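Local coordinates for protein transcriptional regulator KdgR (Pseudomonas aeruginosa, PDB 5Y6I) that probably binds DNA and regulates transcription as an IclR-family protein, joining a helix-turn-helix domain to a C-terminal domain of the GAF clan, at residues Met91-Ser96 against Arg222-Leu227; Thr111-Val116 against Ser149-Val154; Ala156-Glu161 against Ser213-Asp218; Glu166-Glu171 against Ala184-Leu189; Arg194-His199 against Ala238-Pro243. All blocks are in the same frame, centred on the assembly; numbering follows the deposited sequence.

Contact 1: residues Met91-Ser96 against Arg222-Leu227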
# COMPACT_ATOMS: atom_id res chain seq x y z
N MET A 91 -0.48 -5.04 4.54
CA MET A 91 -1.53 -5.47 3.63
C MET A 91 -1.19 -6.83 3.02
O MET A 91 -0.03 -7.10 2.70
CB MET A 91 -1.73 -4.44 2.53
CG MET A 91 -2.51 -3.21 2.91
SD MET A 91 -2.83 -2.17 1.46
CE MET A 91 -1.18 -1.69 1.01
N ASP A 92 -2.20 -7.68 2.89
CA ASP A 92 -2.02 -9.01 2.29
C ASP A 92 -3.39 -9.49 1.81
O ASP A 92 -4.20 -9.97 2.61
CB ASP A 92 -1.42 -10.00 3.28
CG ASP A 92 -1.28 -11.39 2.69
OD1 ASP A 92 -1.01 -11.47 1.47
OD2 ASP A 92 -1.45 -12.39 3.41
N VAL A 93 -3.64 -9.37 0.51
CA VAL A 93 -4.92 -9.79 -0.02
C VAL A 93 -5.14 -11.28 0.22
O VAL A 93 -6.28 -11.73 0.27
CB VAL A 93 -5.02 -9.44 -1.52
CG1 VAL A 93 -4.13 -10.37 -2.35
CG2 VAL A 93 -6.47 -9.48 -1.99
N LEU A 94 -4.07 -12.06 0.39
CA LEU A 94 -4.28 -13.48 0.64
C LEU A 94 -4.86 -13.70 2.02
O LEU A 94 -5.72 -14.57 2.20
CB LEU A 94 -2.98 -14.25 0.46
CG LEU A 94 -2.88 -14.91 -0.92
CD1 LEU A 94 -3.03 -13.91 -2.06
CD2 LEU A 94 -1.60 -15.74 -1.08
N LYS A 95 -4.41 -12.91 3.00
CA LYS A 95 -5.01 -12.94 4.34
C LYS A 95 -6.44 -12.42 4.31
O LYS A 95 -7.38 -13.14 4.67
CB LYS A 95 -4.15 -12.12 5.31
CG LYS A 95 -4.71 -11.99 6.74
CD LYS A 95 -5.29 -10.59 7.03
CE LYS A 95 -6.39 -10.66 8.09
NZ LYS A 95 -7.21 -9.41 8.21
N SER A 96 -6.63 -11.18 3.85
CA SER A 96 -7.94 -10.54 3.97
C SER A 96 -9.02 -11.27 3.19
O SER A 96 -10.21 -11.18 3.54
CB SER A 96 -7.89 -9.08 3.50
OG SER A 96 -6.64 -8.45 3.79
N ARG A 222 -4.37 -0.25 -6.15
CA ARG A 222 -3.69 -1.13 -7.09
C ARG A 222 -4.42 -2.46 -7.11
O ARG A 222 -4.96 -2.90 -6.10
CB ARG A 222 -2.22 -1.30 -6.70
CG ARG A 222 -1.52 0.01 -6.26
CD ARG A 222 -0.02 -0.16 -5.96
NE ARG A 222 0.23 -0.88 -4.71
CZ ARG A 222 1.27 -0.67 -3.92
NH1 ARG A 222 2.16 0.26 -4.23
NH2 ARG A 222 1.41 -1.37 -2.80
N VAL A 223 -4.46 -3.09 -8.28
CA VAL A 223 -5.15 -4.37 -8.35
C VAL A 223 -4.37 -5.37 -7.52
O VAL A 223 -3.20 -5.65 -7.79
CB VAL A 223 -5.31 -4.84 -9.80
CG1 VAL A 223 -5.98 -6.20 -9.82
CG2 VAL A 223 -6.13 -3.85 -10.56
N ALA A 224 -5.02 -5.89 -6.48
CA ALA A 224 -4.41 -6.84 -5.56
C ALA A 224 -4.60 -8.27 -6.03
O ALA A 224 -3.68 -9.09 -5.95
CB ALA A 224 -5.01 -6.69 -4.15
N ALA A 225 -5.81 -8.56 -6.51
CA ALA A 225 -6.20 -9.90 -6.92
C ALA A 225 -7.45 -9.77 -7.78
O ALA A 225 -8.00 -8.68 -7.98
CB ALA A 225 -6.44 -10.80 -5.71
N VAL A 226 -7.88 -10.92 -8.32
CA VAL A 226 -9.17 -11.06 -8.98
C VAL A 226 -9.88 -12.24 -8.32
O VAL A 226 -9.26 -13.27 -8.05
CB VAL A 226 -9.03 -11.29 -10.50
CG1 VAL A 226 -10.42 -11.40 -11.17
CG2 VAL A 226 -8.24 -10.16 -11.11
N LEU A 227 -11.16 -12.05 -8.02
CA LEU A 227 -11.97 -13.08 -7.38
C LEU A 227 -13.06 -13.48 -8.36
O LEU A 227 -13.61 -12.63 -9.07
CB LEU A 227 -12.57 -12.57 -6.06
CG LEU A 227 -12.88 -13.65 -5.02
CD1 LEU A 227 -12.93 -13.01 -3.63
CD2 LEU A 227 -14.19 -14.38 -5.31
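Val93 turns the branched end of its side chain onto two consecutive alanine methyls, so that one short beta-branched residue spans the paired surface of Ala224 and Ala225. Val93 CG2, which lies anti to the backbone N, touches both methyls, 3.8 Å from Ala224 CB and 3.9 Å from Ala225 CB. Val93 CG1 lies 3.8 Å from Ala224 O and 4.1 Å from Ala225 CB, so it rests on the strand backbone as well as on a methyl, while Val93 CB faces Ala224 CB at 3.8 Å. The contact is apolar packing, with no hydrogen bond across, and small methyls suit the place because the backbones approach closely here: Val93 CA and Ala224 CA are 6.3 Å apart.

Val93 stands in the first turn of helix 93-108, which is capped by Asp92, though both carboxylate bonds, from Leu94 N and Lys95 N, are weak. Asp92 O takes both Ser96 N and Ser96 OG, the hydroxyl arriving from above the carbonyl plane at 3.1 Å from Asp92 O. An aspartate fits such a position because its charge would complement the N-H groups that the first turn has no carbonyl to satisfy. Met259 covers Val93 further on, and Arg222, at the beginning of the strand segment, pairs with Asp218 and with Glu128 of the second subunit.

Two neighbouring strand residues can both offer their methyls in this way because Ala224, with helical backbone angles (-89°/-42°), and Ala225 stand together opposite Val216. This is a classic beta bulge, packed against the capped N terminus of a helix on an antiparallel sheet.

Contact 2: residues Thr111-Val116 against Ser149-Val154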
# COMPACT_ATOMS: atom_id res chain seq x y z
N THR A 111 -17.87 -22.93 -7.15
CA THR A 111 -16.44 -22.83 -6.89
C THR A 111 -15.97 -21.39 -7.13
O THR A 111 -16.14 -20.85 -8.23
CB THR A 111 -15.67 -23.82 -7.77
OG1 THR A 111 -16.15 -25.13 -7.49
CG2 THR A 111 -14.18 -23.78 -7.45
N CYS A 112 -15.40 -20.77 -6.09
CA CYS A 112 -14.81 -19.44 -6.17
C CYS A 112 -13.30 -19.56 -5.99
O CYS A 112 -12.84 -20.43 -5.24
CB CYS A 112 -15.37 -18.49 -5.11
SG CYS A 112 -17.17 -18.49 -5.00
N PHE A 113 -12.55 -18.71 -6.68
CA PHE A 113 -11.09 -18.74 -6.58
C PHE A 113 -10.51 -17.33 -6.56
O PHE A 113 -11.14 -16.36 -6.99
CB PHE A 113 -10.45 -19.58 -7.71
CG PHE A 113 -10.79 -19.13 -9.12
CD1 PHE A 113 -9.88 -18.38 -9.87
CD2 PHE A 113 -11.95 -19.56 -9.75
CE1 PHE A 113 -10.18 -18.01 -11.20
CE2 PHE A 113 -12.25 -19.21 -11.07
CZ PHE A 113 -11.37 -18.44 -11.79
N LEU A 114 -9.30 -17.23 -6.01
CA LEU A 114 -8.55 -15.98 -5.99
C LEU A 114 -7.31 -16.14 -6.86
O LEU A 114 -6.59 -17.14 -6.74
CB LEU A 114 -8.16 -15.58 -4.57
CG LEU A 114 -7.69 -14.14 -4.36
CD1 LEU A 114 -8.86 -13.16 -4.44
CD2 LEU A 114 -6.99 -14.00 -3.02
N ALA A 115 -7.09 -15.17 -7.73
CA ALA A 115 -5.90 -15.13 -8.57
C ALA A 115 -5.19 -13.81 -8.36
O ALA A 115 -5.82 -12.78 -8.12
CB ALA A 115 -6.25 -15.30 -10.04
N VAL A 116 -3.86 -13.86 -8.45
CA VAL A 116 -3.00 -12.67 -8.44
C VAL A 116 -2.17 -12.68 -9.72
O VAL A 116 -2.14 -13.66 -10.46
CB VAL A 116 -2.09 -12.62 -7.21
CG1 VAL A 116 -2.92 -12.73 -5.90
CG2 VAL A 116 -1.02 -13.72 -7.32
N SER A 149 -9.88 -16.22 -20.54
CA SER A 149 -10.56 -16.44 -19.27
C SER A 149 -11.14 -15.14 -18.73
O SER A 149 -10.75 -14.05 -19.15
CB SER A 149 -9.63 -17.07 -18.23
OG SER A 149 -8.48 -16.27 -18.01
N SER A 150 -12.08 -15.26 -17.79
CA SER A 150 -12.68 -14.07 -17.19
C SER A 150 -11.72 -13.43 -16.21
O SER A 150 -11.72 -12.20 -16.04
CB SER A 150 -13.98 -14.45 -16.48
OG SER A 150 -13.76 -15.52 -15.57
N THR A 151 -10.92 -14.24 -15.54
CA THR A 151 -9.87 -13.75 -14.66
C THR A 151 -8.83 -12.95 -15.44
O THR A 151 -8.35 -11.90 -14.97
CB THR A 151 -9.23 -14.95 -13.96
OG1 THR A 151 -10.26 -15.79 -13.43
CG2 THR A 151 -8.33 -14.51 -12.87
N GLY A 152 -8.46 -13.43 -16.63
CA GLY A 152 -7.47 -12.73 -17.42
C GLY A 152 -7.99 -11.43 -17.99
O GLY A 152 -7.23 -10.48 -18.18
N LEU A 153 -9.30 -11.37 -18.28
CA LEU A 153 -9.85 -10.14 -18.85
C LEU A 153 -9.93 -9.02 -17.82
O LEU A 153 -9.65 -7.86 -18.14
CB LEU A 153 -11.22 -10.40 -19.47
CG LEU A 153 -11.24 -11.34 -20.68
CD1 LEU A 153 -12.35 -11.00 -21.67
CD2 LEU A 153 -9.91 -11.31 -21.40
N VAL A 154 -10.29 -9.34 -16.57
CA VAL A 154 -10.32 -8.30 -15.55
C VAL A 154 -8.93 -7.72 -15.35
O VAL A 154 -8.74 -6.50 -15.34
CB VAL A 154 -10.91 -8.83 -14.23
CG1 VAL A 154 -10.82 -7.69 -13.15
CG2 VAL A 154 -12.34 -9.32 -14.42
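Thr151 meets strand 111-118 through both branches of its side chain, one touching an aromatic rim and the other a methyl. Its OG1 lies at the edge of the Phe113 ring, near the ring plane, 3.1 Å from Phe113 CE1 and 3.3 Å from Phe113 CZ. Thr151 CG2 lies 3.6 Å from Ala115 CB. The division follows from the first torsion (-49°), which sets CG2 anti to the backbone N and OG1 beside that N.

Ala115 points toward the helix, and its small methyl allows the close approach. Phe113 reaches over from beside it: with chi1 at 57° its CG sits between the backbone N and the carbonyl carbon, and the long ring then extends to the threonine. Thr138 and Leu144 also pack on this ring, and Leu144 touches Thr151 as well.

One shell further out, the start of helix 150-158 is fixed by Ser149 at the N-cap, whose OG accepts from Gly152 N at 3.2 Å and also bonds to Pro145 O. Ser150 OG is hydrogen-bonded to Ser213 OG on strand 209-217, a second tie between this turn and the sheet.

Chemically the contact is mixed but carries no hydrogen bond across: a ring edge, with its slightly positive hydrogens, can probably tolerate a hydroxyl oxygen beside it, while methyl packing supplies the apolar part of this buried helix-on-sheet interface.

Contact 3: residues Ala156-Glu161 against Ser213-Asp218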
# COMPACT_ATOMS: atom_id res chain seq x y z
N ALA A 156 -6.44 -7.61 -17.58
CA ALA A 156 -6.19 -6.73 -18.71
C ALA A 156 -7.00 -5.44 -18.60
O ALA A 156 -6.55 -4.38 -19.06
CB ALA A 156 -6.53 -7.43 -20.03
N ALA A 157 -8.19 -5.52 -18.02
CA ALA A 157 -9.01 -4.32 -17.94
C ALA A 157 -8.41 -3.30 -16.98
O ALA A 157 -8.52 -2.09 -17.22
CB ALA A 157 -10.43 -4.68 -17.50
N PHE A 158 -7.74 -3.76 -15.91
CA PHE A 158 -7.36 -2.88 -14.83
C PHE A 158 -5.86 -2.65 -14.68
O PHE A 158 -5.48 -1.60 -14.16
CB PHE A 158 -7.95 -3.40 -13.52
CG PHE A 158 -9.43 -3.23 -13.43
CD1 PHE A 158 -10.28 -4.19 -13.93
CD2 PHE A 158 -9.97 -2.07 -12.89
CE1 PHE A 158 -11.66 -4.03 -13.88
CE2 PHE A 158 -11.35 -1.90 -12.83
CZ PHE A 158 -12.19 -2.88 -13.33
N LEU A 159 -5.01 -3.55 -15.13
CA LEU A 159 -3.57 -3.30 -15.03
C LEU A 159 -3.09 -2.42 -16.15
O LEU A 159 -3.73 -2.30 -17.20
CB LEU A 159 -2.79 -4.60 -15.04
CG LEU A 159 -3.10 -5.48 -13.85
CD1 LEU A 159 -3.19 -6.85 -14.37
CD2 LEU A 159 -2.08 -5.24 -12.69
N PRO A 160 -1.93 -1.77 -15.96
CA PRO A 160 -1.33 -1.03 -17.06
C PRO A 160 -1.15 -1.88 -18.31
O PRO A 160 -0.97 -3.10 -18.24
CB PRO A 160 0.02 -0.58 -16.48
CG PRO A 160 -0.18 -0.54 -15.06
CD PRO A 160 -1.07 -1.69 -14.76
N GLU A 161 -1.21 -1.21 -19.45
CA GLU A 161 -0.99 -1.88 -20.72
C GLU A 161 0.40 -2.49 -20.77
O GLU A 161 0.60 -3.54 -21.39
CB GLU A 161 -1.22 -0.87 -21.85
CG GLU A 161 -0.38 -1.04 -23.11
CD GLU A 161 -0.74 -2.30 -23.87
OE1 GLU A 161 -1.81 -2.91 -23.61
OE2 GLU A 161 0.06 -2.68 -24.75
N SER A 213 -16.03 -12.72 -12.78
CA SER A 213 -14.79 -12.19 -12.24
C SER A 213 -14.92 -10.72 -11.88
O SER A 213 -15.47 -9.94 -12.66
CB SER A 213 -13.65 -12.33 -13.24
OG SER A 213 -13.51 -13.67 -13.64
N ALA A 214 -14.36 -10.35 -10.73
CA ALA A 214 -14.29 -8.98 -10.26
C ALA A 214 -12.92 -8.74 -9.63
O ALA A 214 -12.29 -9.68 -9.13
CB ALA A 214 -15.38 -8.67 -9.22
N PRO A 215 -12.44 -7.51 -9.66
CA PRO A 215 -11.12 -7.20 -9.11
C PRO A 215 -11.16 -6.76 -7.65
O PRO A 215 -12.15 -6.19 -7.16
CB PRO A 215 -10.64 -6.05 -9.99
CG PRO A 215 -11.93 -5.32 -10.35
CD PRO A 215 -12.97 -6.42 -10.50
N VAL A 216 -10.03 -6.99 -6.98
CA VAL A 216 -9.80 -6.59 -5.59
C VAL A 216 -8.64 -5.60 -5.53
O VAL A 216 -7.57 -5.86 -6.09
CB VAL A 216 -9.52 -7.82 -4.70
CG1 VAL A 216 -9.32 -7.39 -3.26
CG2 VAL A 216 -10.65 -8.89 -4.85
N PHE A 217 -8.86 -4.48 -4.84
CA PHE A 217 -7.93 -3.35 -4.80
C PHE A 217 -7.29 -3.21 -3.43
O PHE A 217 -7.89 -3.55 -2.41
CB PHE A 217 -8.65 -2.05 -5.14
CG PHE A 217 -9.34 -2.06 -6.46
CD1 PHE A 217 -8.62 -1.87 -7.63
CD2 PHE A 217 -10.70 -2.29 -6.55
CE1 PHE A 217 -9.26 -1.89 -8.88
CE2 PHE A 217 -11.35 -2.31 -7.79
CZ PHE A 217 -10.63 -2.11 -8.95
N ASP A 218 -6.07 -2.66 -3.39
CA ASP A 218 -5.46 -2.37 -2.11
C ASP A 218 -5.74 -0.92 -1.73
O ASP A 218 -6.42 -0.17 -2.44
CB ASP A 218 -3.95 -2.69 -2.12
CG ASP A 218 -3.14 -1.84 -3.09
OD1 ASP A 218 -3.71 -0.92 -3.75
OD2 ASP A 218 -1.91 -2.09 -3.20
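Pro215 places its CG over one face of the Phe158 ring, and this is the snug part of the contact. Pro215 CG sits 4.0 Å from the centroid of the Phe158 ring and 19° off the ring normal, a CH-pi contact, although it is displaced toward the rim so that its nearest neighbour is Phe158 CE1 at 3.8 Å. A proline suits this place, as its rigid pyrrolidine ring presents fixed C-H groups to the aromatic cloud. Val154 of the preceding helical turn is also against Pro215.

Packing is looser toward Phe217. The two rings form an offset edge-to-face pair: the edge of Phe217 is directed at the face of Phe158, the planes stand at 68° and the centroids are 5.8 Å apart. Phe217 CZ leads, 4.0 Å from Phe158 CE2. Pro215 is buried, whereas both phenylalanines are partly exposed. In Phe158, chi1 of -71° holds CG beside the backbone N and sends the ring from the end of the helix toward the strand.

Phe158 is the last residue of helix 150-158, and the chain leaves helical geometry at Leu159. Val223 of the adjoining strand packs against both phenylalanines, and Tyr261 meets the Phe217 ring. The cluster thus fastens the C-terminal end of helix 150-158 to strand 209-217, with helix 244-258 packing on Ala214 and Val216.

Contact 4: residues Glu166-Glu171 against Ala184-Leu189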
# COMPACT_ATOMS: atom_id res chain seq x y z
N GLU A 166 3.35 -7.92 -23.22
CA GLU A 166 4.30 -8.91 -23.72
C GLU A 166 3.68 -10.30 -23.72
O GLU A 166 3.67 -10.98 -24.75
CB GLU A 166 5.59 -8.92 -22.89
CG GLU A 166 6.47 -10.12 -23.23
CD GLU A 166 7.72 -10.21 -22.38
OE1 GLU A 166 8.83 -10.03 -22.95
OE2 GLU A 166 7.59 -10.45 -21.15
N LEU A 167 3.15 -10.75 -22.57
CA LEU A 167 2.53 -12.06 -22.55
C LEU A 167 1.32 -12.10 -23.47
O LEU A 167 1.08 -13.12 -24.14
CB LEU A 167 2.16 -12.49 -21.12
CG LEU A 167 1.20 -11.77 -20.17
CD1 LEU A 167 -0.17 -12.40 -20.19
CD2 LEU A 167 1.75 -11.79 -18.75
N ARG A 168 0.58 -10.99 -23.58
CA ARG A 168 -0.49 -10.93 -24.56
C ARG A 168 0.04 -11.13 -25.98
O ARG A 168 -0.61 -11.77 -26.81
CB ARG A 168 -1.25 -9.61 -24.48
CG ARG A 168 -2.29 -9.48 -25.60
CD ARG A 168 -2.93 -8.11 -25.61
NE ARG A 168 -2.06 -7.22 -26.34
CZ ARG A 168 -1.83 -5.95 -26.01
NH1 ARG A 168 -2.41 -5.40 -24.94
NH2 ARG A 168 -1.00 -5.24 -26.75
N GLU A 169 1.23 -10.59 -26.27
CA GLU A 169 1.82 -10.80 -27.59
C GLU A 169 2.35 -12.21 -27.76
O GLU A 169 2.34 -12.75 -28.87
CB GLU A 169 2.91 -9.76 -27.82
CG GLU A 169 2.37 -8.37 -28.07
CD GLU A 169 3.38 -7.28 -27.78
OE1 GLU A 169 2.99 -6.10 -27.79
OE2 GLU A 169 4.56 -7.62 -27.55
N GLU A 170 2.84 -12.84 -26.68
CA GLU A 170 3.19 -14.25 -26.78
C GLU A 170 1.96 -15.10 -27.05
O GLU A 170 2.06 -16.16 -27.69
CB GLU A 170 3.89 -14.72 -25.51
CG GLU A 170 5.21 -14.02 -25.22
CD GLU A 170 5.83 -14.51 -23.93
OE1 GLU A 170 5.32 -15.50 -23.35
OE2 GLU A 170 6.84 -13.92 -23.49
N GLU A 171 0.79 -14.65 -26.58
CA GLU A 171 -0.45 -15.41 -26.69
C GLU A 171 -0.99 -15.41 -28.11
O GLU A 171 -1.61 -16.39 -28.53
CB GLU A 171 -1.48 -14.83 -25.73
CG GLU A 171 -2.30 -15.87 -24.98
CD GLU A 171 -2.90 -15.33 -23.69
OE1 GLU A 171 -2.19 -15.30 -22.66
OE2 GLU A 171 -4.08 -14.93 -23.71
N ALA A 184 -9.83 -2.83 -32.13
CA ALA A 184 -10.90 -1.89 -31.80
C ALA A 184 -11.88 -2.50 -30.80
O ALA A 184 -12.05 -1.99 -29.68
CB ALA A 184 -11.63 -1.46 -33.07
N ALA A 185 -12.53 -3.61 -31.19
CA ALA A 185 -13.42 -4.30 -30.27
C ALA A 185 -12.73 -4.63 -28.96
O ALA A 185 -13.33 -4.54 -27.88
CB ALA A 185 -13.95 -5.59 -30.91
N TYR A 186 -11.45 -5.02 -29.02
CA TYR A 186 -10.72 -5.31 -27.79
C TYR A 186 -10.70 -4.10 -26.87
O TYR A 186 -10.93 -4.22 -25.66
CB TYR A 186 -9.29 -5.77 -28.15
CG TYR A 186 -8.28 -5.72 -27.02
CD1 TYR A 186 -7.98 -6.85 -26.27
CD2 TYR A 186 -7.58 -4.55 -26.74
CE1 TYR A 186 -7.04 -6.82 -25.25
CE2 TYR A 186 -6.64 -4.50 -25.73
CZ TYR A 186 -6.37 -5.64 -24.99
OH TYR A 186 -5.44 -5.59 -23.97
N ALA A 187 -10.45 -2.92 -27.44
CA ALA A 187 -10.36 -1.71 -26.62
C ALA A 187 -11.73 -1.31 -26.07
O ALA A 187 -11.81 -0.80 -24.94
CB ALA A 187 -9.75 -0.57 -27.43
N VAL A 188 -12.81 -1.55 -26.82
CA VAL A 188 -14.13 -1.23 -26.29
C VAL A 188 -14.52 -2.19 -25.17
O VAL A 188 -15.26 -1.84 -24.25
CB VAL A 188 -15.18 -1.20 -27.42
CG1 VAL A 188 -14.66 -0.46 -28.61
CG2 VAL A 188 -15.62 -2.59 -27.78
N LEU A 189 -14.01 -3.42 -25.22
CA LEU A 189 -14.40 -4.38 -24.19
C LEU A 189 -13.72 -4.07 -22.86
O LEU A 189 -14.35 -4.16 -21.80
CB LEU A 189 -14.11 -5.81 -24.64
CG LEU A 189 -14.37 -6.81 -23.51
CD1 LEU A 189 -15.85 -7.14 -23.36
CD2 LEU A 189 -13.55 -8.08 -23.70
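Arg168 and Tyr186 reach toward each other from separate helices and meet only at their far ends. The polar interaction is a single weak hydrogen bond, Arg168 NH1 to Tyr186 OH at 3.2 Å, with an N-H...O angle of 128°, well short of straight. The guanidinium and phenol planes stand 76° apart, so the groups neither stack nor lie flush, and Arg168 approaches the phenol obliquely.

The ionic part of the site lies outside this pair. The strongest partner of Arg168 NH1 is Glu161, which forms a salt bridge with it, so the tyrosine hydroxyl is the secondary partner of an already engaged nitrogen. Long side chains are needed here, because the backbones are far apart: Arg168 CA and Tyr186 CA are 12.1 Å from each other. Both side chains leave with CG anti to the backbone N (chi1 174° in Arg168), and the arginine then bends at chi3.

Van der Waals contact is slight: Arg168 CD lies 3.9 Å from Tyr186 OH, and Leu147, in the loop before helix 150-158, touches both side chains from outside the pair. Nearby, the carboxylate of Glu171 bonds to Leu146 N and Leu147 N, fixing the same loop to helix 162-171.

Such a meeting of long polar side chains belongs to the surface of the fold, where two helices bordering a partly disordered connection are bridged across a gap with their backbones well separated.

Contact 5: residues Arg194-His199 against Ala238-Pro243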
# COMPACT_ATOMS: atom_id res chain seq x y z
N ARG A 194 -14.41 -2.01 -17.03
CA ARG A 194 -14.27 -1.01 -15.97
C ARG A 194 -15.58 -0.30 -15.68
O ARG A 194 -15.96 -0.14 -14.51
CB ARG A 194 -13.25 0.05 -16.34
CG ARG A 194 -11.92 -0.43 -16.75
CD ARG A 194 -11.32 0.69 -17.60
NE ARG A 194 -10.23 0.16 -18.39
CZ ARG A 194 -9.84 0.67 -19.54
NH1 ARG A 194 -10.46 1.74 -20.04
NH2 ARG A 194 -8.84 0.10 -20.18
N ALA A 195 -16.25 0.20 -16.72
CA ALA A 195 -17.56 0.81 -16.52
C ALA A 195 -18.44 -0.06 -15.63
O ALA A 195 -19.21 0.47 -14.82
CB ALA A 195 -18.23 1.05 -17.88
N ARG A 196 -18.29 -1.39 -15.73
CA ARG A 196 -19.17 -2.36 -15.08
C ARG A 196 -18.55 -3.00 -13.85
O ARG A 196 -19.29 -3.51 -13.00
CB ARG A 196 -19.56 -3.47 -16.07
CG ARG A 196 -20.32 -2.99 -17.27
CD ARG A 196 -20.78 -4.14 -18.17
NE ARG A 196 -20.00 -4.23 -19.41
CZ ARG A 196 -19.15 -5.22 -19.71
NH1 ARG A 196 -18.96 -6.23 -18.86
NH2 ARG A 196 -18.50 -5.20 -20.87
N GLY A 197 -17.23 -3.03 -13.75
CA GLY A 197 -16.58 -3.52 -12.55
C GLY A 197 -16.47 -5.02 -12.40
O GLY A 197 -15.86 -5.48 -11.42
N LEU A 198 -17.03 -5.80 -13.33
CA LEU A 198 -16.80 -7.25 -13.35
C LEU A 198 -16.89 -7.72 -14.79
O LEU A 198 -17.12 -6.93 -15.72
CB LEU A 198 -17.80 -8.02 -12.45
CG LEU A 198 -19.33 -7.92 -12.52
CD1 LEU A 198 -19.84 -6.58 -12.10
CD2 LEU A 198 -19.90 -8.26 -13.89
N HIS A 199 -16.72 -9.03 -14.98
CA HIS A 199 -16.83 -9.60 -16.32
C HIS A 199 -17.30 -11.04 -16.25
O HIS A 199 -16.81 -11.83 -15.43
CB HIS A 199 -15.51 -9.54 -17.08
CG HIS A 199 -15.67 -9.80 -18.54
ND1 HIS A 199 -16.40 -8.96 -19.36
CD2 HIS A 199 -15.27 -10.83 -19.31
CE1 HIS A 199 -16.40 -9.45 -20.58
NE2 HIS A 199 -15.73 -10.59 -20.58
N ALA A 238 -24.01 -17.30 -15.45
CA ALA A 238 -22.99 -16.27 -15.22
C ALA A 238 -23.40 -14.97 -15.92
O ALA A 238 -22.81 -14.54 -16.91
CB ALA A 238 -21.63 -16.75 -15.70
N GLU A 239 -24.44 -14.35 -15.37
CA GLU A 239 -24.97 -13.10 -15.90
C GLU A 239 -24.44 -11.93 -15.08
O GLU A 239 -24.50 -11.96 -13.85
CB GLU A 239 -26.50 -13.12 -15.92
CG GLU A 239 -27.05 -13.58 -17.26
CD GLU A 239 -28.56 -13.59 -17.31
OE1 GLU A 239 -29.15 -14.69 -17.34
OE2 GLU A 239 -29.15 -12.49 -17.34
N GLU A 240 -23.94 -10.91 -15.78
CA GLU A 240 -23.27 -9.77 -15.14
C GLU A 240 -24.18 -9.01 -14.18
O GLU A 240 -23.68 -8.14 -13.46
CB GLU A 240 -22.72 -8.81 -16.21
CG GLU A 240 -21.54 -9.37 -17.00
CD GLU A 240 -21.00 -8.41 -18.06
OE1 GLU A 240 -20.00 -8.77 -18.73
OE2 GLU A 240 -21.58 -7.32 -18.25
N GLN A 241 -25.48 -9.31 -14.14
CA GLN A 241 -26.36 -8.65 -13.19
C GLN A 241 -27.32 -9.64 -12.53
O GLN A 241 -28.47 -9.30 -12.23
CB GLN A 241 -27.14 -7.52 -13.87
CG GLN A 241 -27.67 -6.48 -12.91
CD GLN A 241 -28.21 -5.27 -13.64
OE1 GLN A 241 -29.32 -5.28 -14.18
NE2 GLN A 241 -27.42 -4.20 -13.66
N GLY A 242 -26.87 -10.87 -12.29
CA GLY A 242 -27.69 -11.86 -11.63
C GLY A 242 -27.18 -12.11 -10.23
O GLY A 242 -25.97 -12.11 -10.00
N PRO A 243 -28.10 -12.34 -9.26
CA PRO A 243 -27.73 -12.42 -7.84
C PRO A 243 -26.35 -13.00 -7.50
O PRO A 243 -25.85 -12.72 -6.40
CB PRO A 243 -28.86 -13.26 -7.26
CG PRO A 243 -30.06 -12.80 -8.04
CD PRO A 243 -29.56 -12.45 -9.43
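Glu240 leans against Leu198 with its first carbons and delivers its carboxylate to Arg196. Glu240 CB lies 3.7 Å from Leu198 CD2, and Glu240 CG is equally 3.7 Å from Leu198 CD2, so a single leucine methyl packs along the aliphatic stem. Beyond CG the chain is extended (chi2 179°), which carries the acid away from the backbone.

At the tip both oxygens lie close to one nitrogen, Arg196 NH1. Glu240 OE1 forms the salt bridge with Arg196 NH1 at 2.7 Å. Glu240 OE2 is 2.9 Å from Arg196 NH1 and 3.3 Å from Arg196 CD. The carboxylate and guanidinium planes are nearly parallel (17° apart) but displaced, so the acid comes in obliquely and not as an in-plane pair. Arg196 reaches it by bending at chi3 (-107°). Glu240 OE1 has a further neighbour in His199 ND1, at 3.7 Å too far for a hydrogen bond, with the ring turned well away from the carboxylate plane.

Gly197, with positive phi, ends helix 183-196 between Arg196 and Leu198, and His199 pairs with Ser213 in the sheet.

The chemistry is that of a glutamate whose methylenes pack on a buried leucine while its carboxylate pairs with an arginine; the charge pair, partly open to solvent, ties the loop before helix 244-258 to the helix end.

Overall arrangement
From the N terminus, residues 91-96 open the widest of the five loops, which contact 1 closes at 222-227 and which encloses contacts 2, 3 and 4. Contact 2 closes first, joining strand 111-118 to helix 150-158. Contact 3 then begins at the other end of that helix, and contact 4 nests inside its loop, linking helices 162-171 and 183-196. Residues 194-199 open contact 5 before contacts 3 and 1 have closed, so it crosses both and shuts last, at 238-243. Contacts 1, 2 and 3 converge on the central antiparallel sheet, contact 5 reaches its edge strand, and contact 4, about 24 Å from contact 1 between centres, holds the peripheral helices.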